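Cellulosomal-scaffolding protein A (Clostridium thermocellum, PDB 4B9F) probably binds cellulose through this family 3a carbohydrate-binding module, helping to hold the cellulosome and the enzymes assembled on its scaffold against their substrate. Local coordinates at residues 22-27 against 35-40; 42-47 against 124-129; 73-78 against 93-98. One frame throughout, in Å; residues are numbered along the deposited sequence. Where two conformers were deposited one is given.

Contact 1: residues 22-27 against 35-40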
ATOM      1  N   PHE A  22       5.182   0.343  -0.262  1.00  8.89           N
ATOM      2  CA  PHE A  22       4.852   1.589  -0.947  1.00  9.16           C
ATOM      3  C   PHE A  22       5.838   2.682  -0.583  1.00  8.61           C
ATOM      4  O   PHE A  22       6.278   2.777   0.571  1.00  9.25           O
ATOM      5  CB  PHE A  22       3.472   2.099  -0.517  1.00  9.51           C
ATOM      6  CG  PHE A  22       2.301   1.419  -1.178  1.00  9.69           C
ATOM      7  CD1 PHE A  22       1.722   0.297  -0.612  1.00 10.71           C
ATOM      8  CD2 PHE A  22       1.733   1.955  -2.332  1.00  9.77           C
ATOM      9  CE1 PHE A  22       0.615  -0.309  -1.200  1.00 11.33           C
ATOM     10  CE2 PHE A  22       0.636   1.358  -2.919  1.00 11.06           C
ATOM     11  CZ  PHE A  22       0.074   0.229  -2.353  1.00 11.12           C
ATOM     12  N   LYS A  23       6.138   3.548  -1.545  1.00  9.24           N
ATOM     13  CA  LYS A  23       6.858   4.784  -1.248  1.00  9.63           C
ATOM     14  C   LYS A  23       6.171   5.916  -1.984  1.00 10.07           C
ATOM     15  O   LYS A  23       6.077   5.894  -3.215  1.00 12.23           O
ATOM     16  CB  LYS A  23       8.333   4.702  -1.654  1.00 11.69           C
ATOM     17  CG  LYS A  23       9.127   5.961  -1.287  1.00 14.40           C
ATOM     18  CD  LYS A  23      10.625   5.703  -1.183  1.00 20.64           C
ATOM     19  CE  LYS A  23      11.198   5.172  -2.470  1.00 20.81           C
ATOM     20  NZ  LYS A  23      12.692   5.234  -2.426  1.00 20.43           N
ATOM     21  N   VAL A  24       5.686   6.899  -1.236  1.00  9.47           N
ATOM     22  CA  VAL A  24       4.915   7.990  -1.821  1.00  9.66           C
ATOM     23  C   VAL A  24       5.677   9.289  -1.614  1.00  8.97           C
ATOM     24  O   VAL A  24       6.037   9.632  -0.483  1.00 10.56           O
ATOM     25  CB  VAL A  24       3.526   8.097  -1.153  1.00 11.05           C
ATOM     26  CG1 VAL A  24       2.717   9.238  -1.777  1.00 12.44           C
ATOM     27  CG2 VAL A  24       2.780   6.775  -1.246  1.00 13.01           C
ATOM     28  N   THR A  25       5.937  10.006  -2.704  1.00 10.49           N
ATOM     29  CA  THR A  25       6.725  11.228  -2.639  1.00 10.34           C
ATOM     30  C   THR A  25       5.867  12.424  -3.034  1.00 11.24           C
ATOM     31  O   THR A  25       5.159  12.379  -4.039  1.00 11.68           O
ATOM     32  CB  THR A  25       7.947  11.142  -3.581  1.00 13.08           C
ATOM     33  OG1 THR A  25       8.742  10.001  -3.228  1.00 13.41           O
ATOM     34  CG2 THR A  25       8.790  12.404  -3.486  1.00 14.17           C
ATOM     35  N   ASN A  26       5.946  13.497  -2.252  1.00 11.40           N
ATOM     36  CA  ASN A  26       5.247  14.736  -2.583  1.00 12.12           C
ATOM     37  C   ASN A  26       6.096  15.551  -3.544  1.00 14.34           C
ATOM     38  O   ASN A  26       7.105  16.134  -3.146  1.00 16.32           O
ATOM     39  CB  ASN A  26       4.959  15.551  -1.323  1.00 12.46           C
ATOM     40  CG  ASN A  26       4.123  16.791  -1.601  1.00 13.64           C
ATOM     41  OD1 ASN A  26       3.893  17.161  -2.758  1.00 15.15           O
ATOM     42  ND2 ASN A  26       3.664  17.442  -0.539  1.00 15.19           N
ATOM     43  N   THR A  27       5.683  15.579  -4.806  1.00 15.49           N
ATOM     44  CA  THR A  27       6.424  16.275  -5.854  1.00 20.95           C
ATOM     45  C   THR A  27       5.817  17.643  -6.158  1.00 20.49           C
ATOM     46  O   THR A  27       6.233  18.321  -7.100  1.00 22.20           O
ATOM     47  CB  THR A  27       6.481  15.440  -7.146  1.00 24.82           C
ATOM     48  OG1 THR A  27       5.152  15.085  -7.544  1.00 29.55           O
ATOM     49  CG2 THR A  27       7.289  14.162  -6.928  1.00 26.03           C
ATOM     50  N   SER A  35      -3.610  12.165   6.745  1.00 13.88           N
ATOM     51  CA  SER A  35      -4.866  11.634   7.265  1.00 14.82           C
ATOM     52  C   SER A  35      -5.929  11.543   6.170  1.00 14.33           C
ATOM     53  O   SER A  35      -6.960  10.895   6.359  1.00 17.09           O
ATOM     54  CB  SER A  35      -5.375  12.457   8.460  1.00 17.70           C
ATOM     55  OG  SER A  35      -5.926  13.695   8.048  1.00 19.40           O
ATOM     56  N   LYS A  36      -5.671  12.191   5.033  1.00 13.80           N
ATOM     57  CA  LYS A  36      -6.582  12.147   3.891  1.00 13.93           C
ATOM     58  C   LYS A  36      -6.098  11.228   2.767  1.00 11.22           C
ATOM     59  O   LYS A  36      -6.801  11.050   1.776  1.00 13.33           O
ATOM     60  CB  LYS A  36      -6.784  13.552   3.313  1.00 19.26           C
ATOM     61  CG  LYS A  36      -7.097  14.624   4.335  1.00 26.84           C
ATOM     62  CD  LYS A  36      -8.465  14.422   4.951  1.00 34.84           C
ATOM     63  CE  LYS A  36      -8.859  15.634   5.784  1.00 41.68           C
ATOM     64  NZ  LYS A  36     -10.187  15.469   6.432  1.00 45.25           N
ATOM     65  N   LEU A  37      -4.906  10.645   2.912  1.00 10.80           N
ATOM     66  CA  LEU A  37      -4.317   9.832   1.853  1.00 11.03           C
ATOM     67  C   LEU A  37      -4.653   8.361   2.027  1.00  9.69           C
ATOM     68  O   LEU A  37      -4.499   7.807   3.114  1.00 10.60           O
ATOM     69  CB  LEU A  37      -2.799   9.990   1.836  1.00 11.33           C
ATOM     70  CG  LEU A  37      -2.060   9.204   0.750  1.00 12.96           C
ATOM     71  CD1 LEU A  37      -2.425   9.706  -0.650  1.00 14.56           C
ATOM     72  CD2 LEU A  37      -0.555   9.282   0.966  1.00 15.28           C
ATOM     73  N   THR A  38      -5.131   7.728   0.960  1.00  9.72           N
ATOM     74  CA  THR A  38      -5.317   6.283   0.990  1.00 10.37           C
ATOM     75  C   THR A  38      -4.616   5.639  -0.203  1.00  8.79           C
ATOM     76  O   THR A  38      -4.473   6.265  -1.262  1.00  9.63           O
ATOM     77  CB  THR A  38      -6.799   5.877   1.008  1.00 11.39           C
ATOM     78  OG1 THR A  38      -7.461   6.475  -0.109  1.00 11.72           O
ATOM     79  CG2 THR A  38      -7.470   6.318   2.306  1.00 12.04           C
ATOM     80  N   LEU A  39      -4.170   4.399  -0.013  1.00  8.74           N
ATOM     81  CA  LEU A  39      -3.471   3.631  -1.031  1.00  8.22           C
ATOM     82  C   LEU A  39      -4.195   2.307  -1.203  1.00  8.29           C
ATOM     83  O   LEU A  39      -4.651   1.715  -0.214  1.00  9.76           O
ATOM     84  CB  LEU A  39      -2.028   3.360  -0.584  1.00  9.21           C
ATOM     85  CG  LEU A  39      -1.226   4.594  -0.164  1.00 10.94           C
ATOM     86  CD1 LEU A  39       0.118   4.182   0.452  1.00 11.50           C
ATOM     87  CD2 LEU A  39      -0.997   5.520  -1.332  1.00 13.74           C
ATOM     88  N   ARG A  40      -4.290   1.818  -2.437  1.00  8.66           N
ATOM     89  CA  ARG A  40      -4.983   0.556  -2.675  1.00  8.64           C
ATOM     90  C   ARG A  40      -4.080  -0.461  -3.343  1.00  8.18           C
ATOM     91  O   ARG A  40      -3.377  -0.150  -4.317  1.00  9.28           O
ATOM     92  CB  ARG A  40      -6.235   0.762  -3.537  1.00  8.41           C
ATOM     93  CG  ARG A  40      -7.257   1.659  -2.923  1.00  9.95           C
ATOM     94  CD  ARG A  40      -8.521   1.748  -3.758  1.00  9.70           C
ATOM     95  NE  ARG A  40      -9.409   2.740  -3.175  1.00  9.85           N
ATOM     96  CZ  ARG A  40     -10.549   3.146  -3.721  1.00 10.04           C
ATOM     97  NH1 ARG A  40     -10.970   2.621  -4.866  1.00 10.55           N
ATOM     98  NH2 ARG A  40     -11.273   4.073  -3.108  1.00 12.17           N
TER

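Contact 2: residues 42-47 against 124-129. With CA (calcium ion), chain C.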
ATOM      1  N   TYR A  42      -4.652  -4.156  -5.001  1.00  8.60           N
ATOM      2  CA  TYR A  42      -5.724  -5.016  -5.487  1.00  9.41           C
ATOM      3  C   TYR A  42      -5.253  -6.443  -5.699  1.00  8.77           C
ATOM      4  O   TYR A  42      -4.173  -6.684  -6.251  1.00  9.51           O
ATOM      5  CB  TYR A  42      -6.247  -4.493  -6.823  1.00  9.84           C
ATOM      6  CG  TYR A  42      -6.667  -3.048  -6.842  1.00  9.09           C
ATOM      7  CD1 TYR A  42      -7.961  -2.678  -6.482  1.00  9.44           C
ATOM      8  CD2 TYR A  42      -5.797  -2.057  -7.295  1.00  8.96           C
ATOM      9  CE1 TYR A  42      -8.369  -1.352  -6.545  1.00  9.15           C
ATOM     10  CE2 TYR A  42      -6.195  -0.722  -7.354  1.00  9.78           C
ATOM     11  CZ  TYR A  42      -7.484  -0.384  -6.982  1.00  8.72           C
ATOM     12  OH  TYR A  42      -7.884   0.930  -7.070  1.00  9.76           O
ATOM     13  N   TYR A  43      -6.083  -7.400  -5.309  1.00  9.39           N
ATOM     14  CA  TYR A  43      -5.707  -8.798  -5.411  1.00  8.39           C
ATOM     15  C   TYR A  43      -6.936  -9.694  -5.373  1.00  8.89           C
ATOM     16  O   TYR A  43      -8.060  -9.219  -5.210  1.00  9.92           O
ATOM     17  CB  TYR A  43      -4.735  -9.157  -4.270  1.00 10.06           C
ATOM     18  CG  TYR A  43      -5.341  -9.087  -2.876  1.00  8.72           C
ATOM     19  CD1 TYR A  43      -5.546  -7.864  -2.239  1.00  9.26           C
ATOM     20  CD2 TYR A  43      -5.704 -10.246  -2.200  1.00 10.07           C
ATOM     21  CE1 TYR A  43      -6.107  -7.796  -0.963  1.00  9.25           C
ATOM     22  CE2 TYR A  43      -6.267 -10.192  -0.930  1.00  9.59           C
ATOM     23  CZ  TYR A  43      -6.461  -8.965  -0.313  1.00  9.41           C
ATOM     24  OH  TYR A  43      -7.005  -8.897   0.948  1.00 10.74           O
ATOM     25  N   THR A  44      -6.712 -10.992  -5.550  1.00 10.00           N
ATOM     26  CA  THR A  44      -7.766 -11.979  -5.384  1.00 10.67           C
ATOM     27  C   THR A  44      -7.496 -12.761  -4.108  1.00 10.33           C
ATOM     28  O   THR A  44      -6.399 -13.286  -3.907  1.00 10.71           O
ATOM     29  CB  THR A  44      -7.836 -12.950  -6.576  1.00 10.86           C
ATOM     30  OG1 THR A  44      -6.516 -13.422  -6.882  1.00 10.87           O
ATOM     31  CG2 THR A  44      -8.417 -12.261  -7.795  1.00 12.78           C
ATOM     32  N   VAL A  45      -8.500 -12.842  -3.245  1.00 11.14           N
ATOM     33  CA  VAL A  45      -8.316 -13.414  -1.914  1.00 11.49           C
ATOM     34  C   VAL A  45      -8.060 -14.932  -1.911  1.00 11.55           C
ATOM     35  O   VAL A  45      -7.458 -15.446  -0.973  1.00 11.96           O
ATOM     36  CB  VAL A  45      -9.508 -13.024  -0.997  1.00 11.71           C
ATOM     37  CG1 VAL A  45     -10.804 -13.682  -1.468  1.00 12.19           C
ATOM     38  CG2 VAL A  45      -9.219 -13.345   0.468  1.00 11.84           C
ATOM     39  N   ASP A  46      -8.502 -15.629  -2.960  1.00 12.21           N
ATOM     40  CA  ASP A  46      -8.310 -17.080  -3.104  1.00 12.64           C
ATOM     41  C   ASP A  46      -8.914 -17.861  -1.935  1.00 12.30           C
ATOM     42  O   ASP A  46      -8.221 -18.631  -1.261  1.00 13.62           O
ATOM     43  CB  ASP A  46      -6.825 -17.443  -3.253  1.00 13.59           C
ATOM     44  CG  ASP A  46      -6.097 -16.555  -4.248  1.00 15.22           C
ATOM     45  OD1 ASP A  46      -6.622 -16.302  -5.357  1.00 15.24           O
ATOM     46  OD2 ASP A  46      -4.992 -16.095  -3.914  1.00 13.88           O
ATOM     47  N   GLY A  47     -10.210 -17.667  -1.709  1.00 12.56           N
ATOM     48  CA  GLY A  47     -10.898 -18.282  -0.590  1.00 14.06           C
ATOM     49  C   GLY A  47     -11.105 -17.245   0.487  1.00 13.69           C
ATOM     50  O   GLY A  47     -10.173 -16.902   1.211  1.00 14.31           O
ATOM     51  N   SER A 124      -0.061 -14.907  -8.423  1.00 12.66           N
ATOM     52  CA  SER A 124      -0.026 -14.789  -9.879  1.00 13.21           C
ATOM     53  C   SER A 124      -1.330 -14.248 -10.452  1.00 14.15           C
ATOM     54  O   SER A 124      -1.375 -13.852 -11.609  1.00 17.40           O
ATOM     55  CB  SER A 124       0.280 -16.139 -10.525  1.00 17.51           C
ATOM     56  OG  SER A 124      -0.786 -17.045 -10.309  1.00 21.14           O
ATOM     57  N   ASN A 125      -2.396 -14.260  -9.656  1.00 12.76           N
ATOM     58  CA  ASN A 125      -3.693 -13.745 -10.095  1.00 12.00           C
ATOM     59  C   ASN A 125      -4.097 -12.492  -9.315  1.00 11.46           C
ATOM     60  O   ASN A 125      -5.283 -12.259  -9.068  1.00 12.69           O
ATOM     61  CB  ASN A 125      -4.776 -14.839 -10.013  1.00 12.81           C
ATOM     62  CG  ASN A 125      -4.953 -15.383  -8.611  1.00 13.46           C
ATOM     63  OD1 ASN A 125      -4.272 -14.952  -7.683  1.00 11.92           O
ATOM     64  ND2 ASN A 125      -5.886 -16.317  -8.444  1.00 17.23           N
ATOM     65  N   ASP A 126      -3.101 -11.689  -8.945  1.00 11.14           N
ATOM     66  CA  ASP A 126      -3.317 -10.437  -8.204  1.00 10.08           C
ATOM     67  C   ASP A 126      -2.907  -9.235  -9.047  1.00 10.21           C
ATOM     68  O   ASP A 126      -1.723  -9.074  -9.375  1.00 11.13           O
ATOM     69  CB  ASP A 126      -2.496 -10.416  -6.907  1.00 10.44           C
ATOM     70  CG  ASP A 126      -2.910 -11.488  -5.925  1.00  9.79           C
ATOM     71  OD1 ASP A 126      -4.004 -12.058  -6.090  1.00 11.21           O
ATOM     72  OD2 ASP A 126      -2.138 -11.741  -4.974  1.00 10.16           O
ATOM     73  N   TYR A 127      -3.874  -8.382  -9.371  1.00  9.49           N
ATOM     74  CA  TYR A 127      -3.643  -7.226 -10.241  1.00 10.06           C
ATOM     75  C   TYR A 127      -2.452  -6.357  -9.824  1.00  9.67           C
ATOM     76  O   TYR A 127      -1.647  -5.959 -10.666  1.00 10.48           O
ATOM     77  CB  TYR A 127      -4.920  -6.394 -10.269  1.00  9.99           C
ATOM     78  CG  TYR A 127      -4.907  -5.096 -11.065  1.00  9.75           C
ATOM     79  CD1 TYR A 127      -5.098  -5.096 -12.444  1.00 11.39           C
ATOM     80  CD2 TYR A 127      -4.794  -3.862 -10.427  1.00 12.31           C
ATOM     81  CE1 TYR A 127      -5.147  -3.911 -13.159  1.00 11.76           C
ATOM     82  CE2 TYR A 127      -4.844  -2.664 -11.144  1.00 11.03           C
ATOM     83  CZ  TYR A 127      -5.012  -2.704 -12.511  1.00 11.39           C
ATOM     84  OH  TYR A 127      -5.096  -1.528 -13.227  1.00 12.80           O
ATOM     85  N   SER A 128      -2.328  -6.064  -8.533  1.00  9.32           N
ATOM     86  CA  SER A 128      -1.300  -5.128  -8.088  1.00  9.56           C
ATOM     87  C   SER A 128       0.085  -5.740  -7.880  1.00  9.81           C
ATOM     88  O   SER A 128       1.050  -5.014  -7.661  1.00 10.38           O
ATOM     89  CB  SER A 128      -1.718  -4.430  -6.799  1.00 10.04           C
ATOM     90  OG  SER A 128      -2.836  -3.582  -7.015  1.00  9.90           O
ATOM     91  N   PHE A 129       0.193  -7.064  -7.927  1.00  9.88           N
ATOM     92  CA  PHE A 129       1.454  -7.719  -7.601  1.00  9.95           C
ATOM     93  C   PHE A 129       2.559  -7.286  -8.557  1.00 10.36           C
ATOM     94  O   PHE A 129       2.358  -7.269  -9.773  1.00 12.35           O
ATOM     95  CB  PHE A 129       1.279  -9.235  -7.661  1.00 11.55           C
ATOM     96  CG  PHE A 129       2.556 -10.001  -7.438  1.00 11.21           C
ATOM     97  CD1 PHE A 129       3.065 -10.176  -6.164  1.00 11.01           C
ATOM     98  CD2 PHE A 129       3.244 -10.540  -8.508  1.00 15.30           C
ATOM     99  CE1 PHE A 129       4.245 -10.886  -5.958  1.00 11.27           C
ATOM    100  CE2 PHE A 129       4.421 -11.249  -8.309  1.00 16.39           C
ATOM    101  CZ  PHE A 129       4.918 -11.417  -7.030  1.00 14.96           C
TER
HETATM  102 CA    CA C 153      -4.705 -14.262  -5.404  1.00 10.56          CA
HETATM  103  O   HOH W   1      -3.487 -13.416  -3.397  1.00 10.92           O

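Contact 3: residues 73-78 against 93-98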
ATOM      1  N   ASN A  73       0.985   4.456  13.009  1.00 11.40           N
ATOM      2  CA  ASN A  73      -0.022   5.351  12.438  1.00 11.03           C
ATOM      3  C   ASN A  73      -0.617   4.816  11.137  1.00  9.94           C
ATOM      4  O   ASN A  73      -1.529   5.426  10.562  1.00 11.54           O
ATOM      5  CB  ASN A  73       0.553   6.739  12.161  1.00 13.41           C
ATOM      6  CG  ASN A  73       1.003   7.448  13.409  1.00 15.44           C
ATOM      7  OD1 ASN A  73       0.669   7.047  14.530  1.00 19.65           O
ATOM      8  ND2 ASN A  73       1.764   8.520  13.223  1.00 18.90           N
ATOM      9  N   VAL A  74      -0.087   3.692  10.668  1.00  9.25           N
ATOM     10  CA  VAL A  74      -0.502   3.125   9.389  1.00  9.26           C
ATOM     11  C   VAL A  74      -1.566   2.047   9.591  1.00  9.70           C
ATOM     12  O   VAL A  74      -1.320   1.012  10.222  1.00 11.52           O
ATOM     13  CB  VAL A  74       0.704   2.545   8.628  1.00  8.92           C
ATOM     14  CG1 VAL A  74       0.265   1.986   7.280  1.00 10.24           C
ATOM     15  CG2 VAL A  74       1.770   3.615   8.441  1.00 11.02           C
ATOM     16  N   LYS A  75      -2.755   2.313   9.056  1.00  9.32           N
ATOM     17  CA  LYS A  75      -3.899   1.430   9.211  1.00  9.50           C
ATOM     18  C   LYS A  75      -4.179   0.678   7.923  1.00  8.20           C
ATOM     19  O   LYS A  75      -3.954   1.203   6.830  1.00  9.94           O
ATOM     20  CB  LYS A  75      -5.147   2.240   9.568  1.00 13.16           C
ATOM     21  CG  LYS A  75      -5.048   3.052  10.847  1.00 18.68           C
ATOM     22  CD  LYS A  75      -6.322   3.850  11.100  1.00 27.45           C
ATOM     23  CE  LYS A  75      -6.460   5.014  10.133  1.00 33.26           C
ATOM     24  NZ  LYS A  75      -7.688   5.804  10.418  1.00 39.01           N
ATOM     25  N   GLY A  76      -4.751  -0.514   8.049  1.00  8.80           N
ATOM     26  CA  GLY A  76      -5.149  -1.284   6.889  1.00  8.93           C
ATOM     27  C   GLY A  76      -6.536  -1.852   7.050  1.00  9.05           C
ATOM     28  O   GLY A  76      -6.894  -2.366   8.112  1.00  9.72           O
ATOM     29  N   THR A  77      -7.319  -1.751   5.980  1.00  8.60           N
ATOM     30  CA  THR A  77      -8.671  -2.274   5.944  1.00 10.03           C
ATOM     31  C   THR A  77      -8.857  -3.054   4.645  1.00  8.66           C
ATOM     32  O   THR A  77      -8.203  -2.760   3.640  1.00 10.63           O
ATOM     33  CB  THR A  77      -9.697  -1.122   5.980  1.00 15.78           C
ATOM     34  OG1 THR A  77      -9.264  -0.103   6.888  1.00 17.39           O
ATOM     35  CG2 THR A  77     -11.039  -1.646   6.422  1.00 19.36           C
ATOM     36  N   PHE A  78      -9.763  -4.032   4.647  1.00  9.54           N
ATOM     37  CA  PHE A  78      -9.981  -4.869   3.477  1.00  9.03           C
ATOM     38  C   PHE A  78     -11.333  -4.564   2.876  1.00 10.81           C
ATOM     39  O   PHE A  78     -12.349  -4.560   3.579  1.00 12.09           O
ATOM     40  CB  PHE A  78      -9.840  -6.345   3.841  1.00 10.35           C
ATOM     41  CG  PHE A  78      -8.479  -6.673   4.322  1.00  9.58           C
ATOM     42  CD1 PHE A  78      -7.489  -7.018   3.423  1.00 10.51           C
ATOM     43  CD2 PHE A  78      -8.161  -6.580   5.664  1.00  9.20           C
ATOM     44  CE1 PHE A  78      -6.197  -7.279   3.857  1.00 10.76           C
ATOM     45  CE2 PHE A  78      -6.879  -6.837   6.103  1.00 10.20           C
ATOM     46  CZ  PHE A  78      -5.896  -7.190   5.198  1.00 10.77           C
ATOM     47  N   GLU A  93      -6.779  -1.388   1.653  1.00  8.12           N
ATOM     48  CA  GLU A  93      -6.688   0.055   1.686  1.00  8.69           C
ATOM     49  C   GLU A  93      -5.822   0.460   2.855  1.00  8.39           C
ATOM     50  O   GLU A  93      -6.140   0.138   4.009  1.00  9.09           O
ATOM     51  CB  GLU A  93      -8.063   0.687   1.841  1.00 10.39           C
ATOM     52  CG  GLU A  93      -8.004   2.201   1.765  1.00 12.65           C
ATOM     53  CD  GLU A  93      -9.210   2.874   2.383  1.00 18.70           C
ATOM     54  OE1 GLU A  93      -9.338   2.839   3.630  1.00 21.70           O
ATOM     55  OE2 GLU A  93     -10.018   3.444   1.622  1.00 17.59           O
ATOM     56  N   ILE A  94      -4.718   1.135   2.552  1.00  8.34           N
ATOM     57  CA  ILE A  94      -3.828   1.661   3.571  1.00  8.47           C
ATOM     58  C   ILE A  94      -4.211   3.114   3.815  1.00  9.33           C
ATOM     59  O   ILE A  94      -4.412   3.881   2.865  1.00 10.01           O
ATOM     60  CB  ILE A  94      -2.338   1.530   3.152  1.00 10.42           C
ATOM     61  CG1 ILE A  94      -1.945   0.048   3.086  1.00 12.05           C
ATOM     62  CG2 ILE A  94      -1.447   2.284   4.136  1.00 12.85           C
ATOM     63  CD1 ILE A  94      -0.548  -0.207   2.542  1.00 13.44           C
ATOM     64  N   SER A  95      -4.315   3.476   5.087  1.00  8.97           N
ATOM     65  CA  SER A  95      -4.607   4.844   5.490  1.00  9.55           C
ATOM     66  C   SER A  95      -3.715   5.239   6.670  1.00  9.72           C
ATOM     67  O   SER A  95      -2.926   4.419   7.174  1.00  9.79           O
ATOM     68  CB  SER A  95      -6.092   5.001   5.841  1.00 13.00           C
ATOM     69  OG  SER A  95      -6.450   4.116   6.888  1.00 13.64           O
ATOM     70  N   PHE A  96      -3.844   6.490   7.105  1.00  9.60           N
ATOM     71  CA  PHE A  96      -2.943   7.062   8.106  1.00  9.90           C
ATOM     72  C   PHE A  96      -3.748   7.811   9.145  1.00 11.15           C
ATOM     73  O   PHE A  96      -4.701   8.528   8.807  1.00 11.72           O
ATOM     74  CB  PHE A  96      -1.945   8.020   7.451  1.00 10.00           C
ATOM     75  CG  PHE A  96      -1.170   7.393   6.336  1.00 10.55           C
ATOM     76  CD1 PHE A  96      -1.686   7.348   5.043  1.00 10.21           C
ATOM     77  CD2 PHE A  96       0.071   6.818   6.577  1.00 11.38           C
ATOM     78  CE1 PHE A  96      -0.991   6.735   4.016  1.00 11.51           C
ATOM     79  CE2 PHE A  96       0.785   6.212   5.544  1.00 12.90           C
ATOM     80  CZ  PHE A  96       0.249   6.175   4.263  1.00 13.08           C
ATOM     81  N   THR A  97      -3.350   7.670  10.404  1.00 11.02           N
ATOM     82  CA  THR A  97      -4.048   8.335  11.495  1.00 12.11           C
ATOM     83  C   THR A  97      -3.745   9.827  11.549  1.00 13.82           C
ATOM     84  O   THR A  97      -4.493  10.596  12.149  1.00 18.23           O
ATOM     85  CB  THR A  97      -3.714   7.703  12.851  1.00 13.66           C
ATOM     86  OG1 THR A  97      -2.309   7.831  13.103  1.00 15.96           O
ATOM     87  CG2 THR A  97      -4.109   6.226  12.872  1.00 16.05           C
ATOM     88  N   GLY A  98      -2.646  10.231  10.924  1.00 12.59           N
ATOM     89  CA  GLY A  98      -2.238  11.618  10.942  1.00 13.24           C
ATOM     90  C   GLY A  98      -0.905  11.766  10.245  1.00 13.66           C
ATOM     91  O   GLY A  98      -0.392  10.807   9.665  1.00 14.00           O
TER
HETATM   92  O   HOH W   2       1.972   9.845  10.680  1.00 18.61           O
HETATM   93  O   HOH W   3      -7.395   8.542   8.548  1.00 31.95           O
HETATM   94  O   HOH W   4      -7.494   1.918   5.603  1.00 15.55           O

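Contact 1: residues 22-27 against 35-40
Leu39 lies over one face of the Phe22 ring and, with Val24 and Leu37, joins the two sheets of the beta-sandwich through its interior. The strands of 22-26 and 37-40 belong to different sheets; their axes pass 10.1 Å apart, far too wide for backbone pairing, and their directions differ by 141°, so side chains carry almost all of the contact. Its dense part is the Phe22-Leu39 pair. Leu39 CD1 sits 4.2 Å from the centroid of the Phe22 ring in a CH-pi contact, 24° off the ring normal and displaced toward the CG-CD2 bond, where CD1 comes within 3.9 Å of Phe22 CG. With CG anti to the carbonyl carbon (chi1 -79°), the ring is carried alongside Leu39, the two side chains passing in opposite senses. At the ring edge, Phe22 CZ comes to 4.0 Å from the backbone Arg40 O.

The other branch of the leucine serves the valine: Leu39 CD2 is 4.0 Å from Val24 CG2. Beyond this the fit slackens, Val24 CG1 and Leu37 CD2 being 4.3 Å apart. These four residues are buried, whereas the Arg40 side chain leaves the interior for the partly exposed outer surface, where it makes a cation-pi contact with Tyr144.

Around the contact, strand 20-26 is flanked by strands 2-8 and 106-115, and strand 37-43 by strands 88-96 and 142-145. Phe6 meets Phe22 edge-to-face, Ile94 also touches Phe22, Ala143 packs on Leu39, and Leu2 reaches both Val24 and Leu37.

Contact 2: residues 42-47 against 124-129
The calcium site at one end of the beta-sandwich is built largely from this contact, where the loop leaving strand 37-43 and the segment 124-129 close round the ion. Thr44 chelates it with both O and OG1, each at 2.5 Å. Asp46 is bidentate but uneven, its OD2 at 2.4 Å from calcium and its OD1 at 2.8 Å. Asn125 OD1, Asp126 OD1, a water and the backbone Thr122 O complete the shell.

Hydrogen bonds among the ligand residues hold them in place. Thr44 N donates to Asp126 OD1 (3.0 Å), meeting it from above the carboxylate plane, while Asp126 OD2 accepts from the calcium-bound water. Asn125 ND2 bonds to Asp46 OD1 on the syn side but tilted out of the carboxylate plane, and Thr44 OG1 gives its proton to Asn125 O. The cation probably offsets the like charges of the two aspartates.

Away from the metal, Ser128 OG accepts from Tyr42 N (2.8 Å) and also bonds to Gln140 O, while Ser128 N returns a bond to Tyr42 O. The Tyr127 edge faces the Tyr42 ring in an offset edge-to-face pair, planes at 79°. A type I beta turn, Asp126 to Phe129, shapes this calcium site between loops of a family 3 carbohydrate-binding module.

Contact 3: residues 73-78 against 93-98
Lys75 and Ser95 form a hydrogen-bonded pair in the antiparallel beta hairpin of strands 74-85 and 88-96, at one margin of a sheet of the sandwich. Lys75 N donates to Ser95 O, and Ser95 N donates to Lys75 O at 2.9 Å. Thr77 and Glu93 repeat this reciprocal pattern, and Thr97 N to Asn73 O extends the ladder beyond the strand ends. At the intervening non-hydrogen-bonded pairs, Val74-Phe96 and Gly76-Ile94, CA-H...O contacts supplement these bonds.

Apolar contacts gather on the inner face. The two methyls of Val74 divide the work: CG1 meets Ile94 CG2 at 3.6 Å, whereas CG2 lies 4.0 Å from Phe96 CE2, the valine and phenylalanine running side by side. Phe53, Cys55 and Ile109 also touch Val74 there.

On the other face the aliphatic part of Lys75 bends at chi3 (-72°) across its neighbours, bringing CD to 3.7 Å from Thr97 CG2 and CE to 3.4 Å from Ser95 OG.

Waters bridge the two segments and their side chains. At the strand ends one joins Asn73 ND2 to Gly98 O; on the face of Ser95 and Glu93 another receives a bond from Ser95 OG (2.8 Å) and donates to Glu93 O and, at 2.9 Å, to Glu93 OE1.

From the N terminus, contact 1 comes first, closing the short connection between strand 20-26 of one sheet and strand 37-43 of the other. Strand 37-43 then runs on into contact 2, whose centre lies about 21 Å from that of contact 1, on the opposite side of the chain's centre. Contact 2 closes a long loop, its second segment arriving only at 124-129, and contact 3, a local hairpin, is nested within it. Contacts 1 and 3 meet in one sheet, where Leu39 O probably accepts a hydrogen bond from Ile94 N. Tyr43 and Phe78 bring contacts 2 and 3 together. Strand 37-43 thus serves contacts 1 and 2, and its neighbour 88-96 carries contact 3.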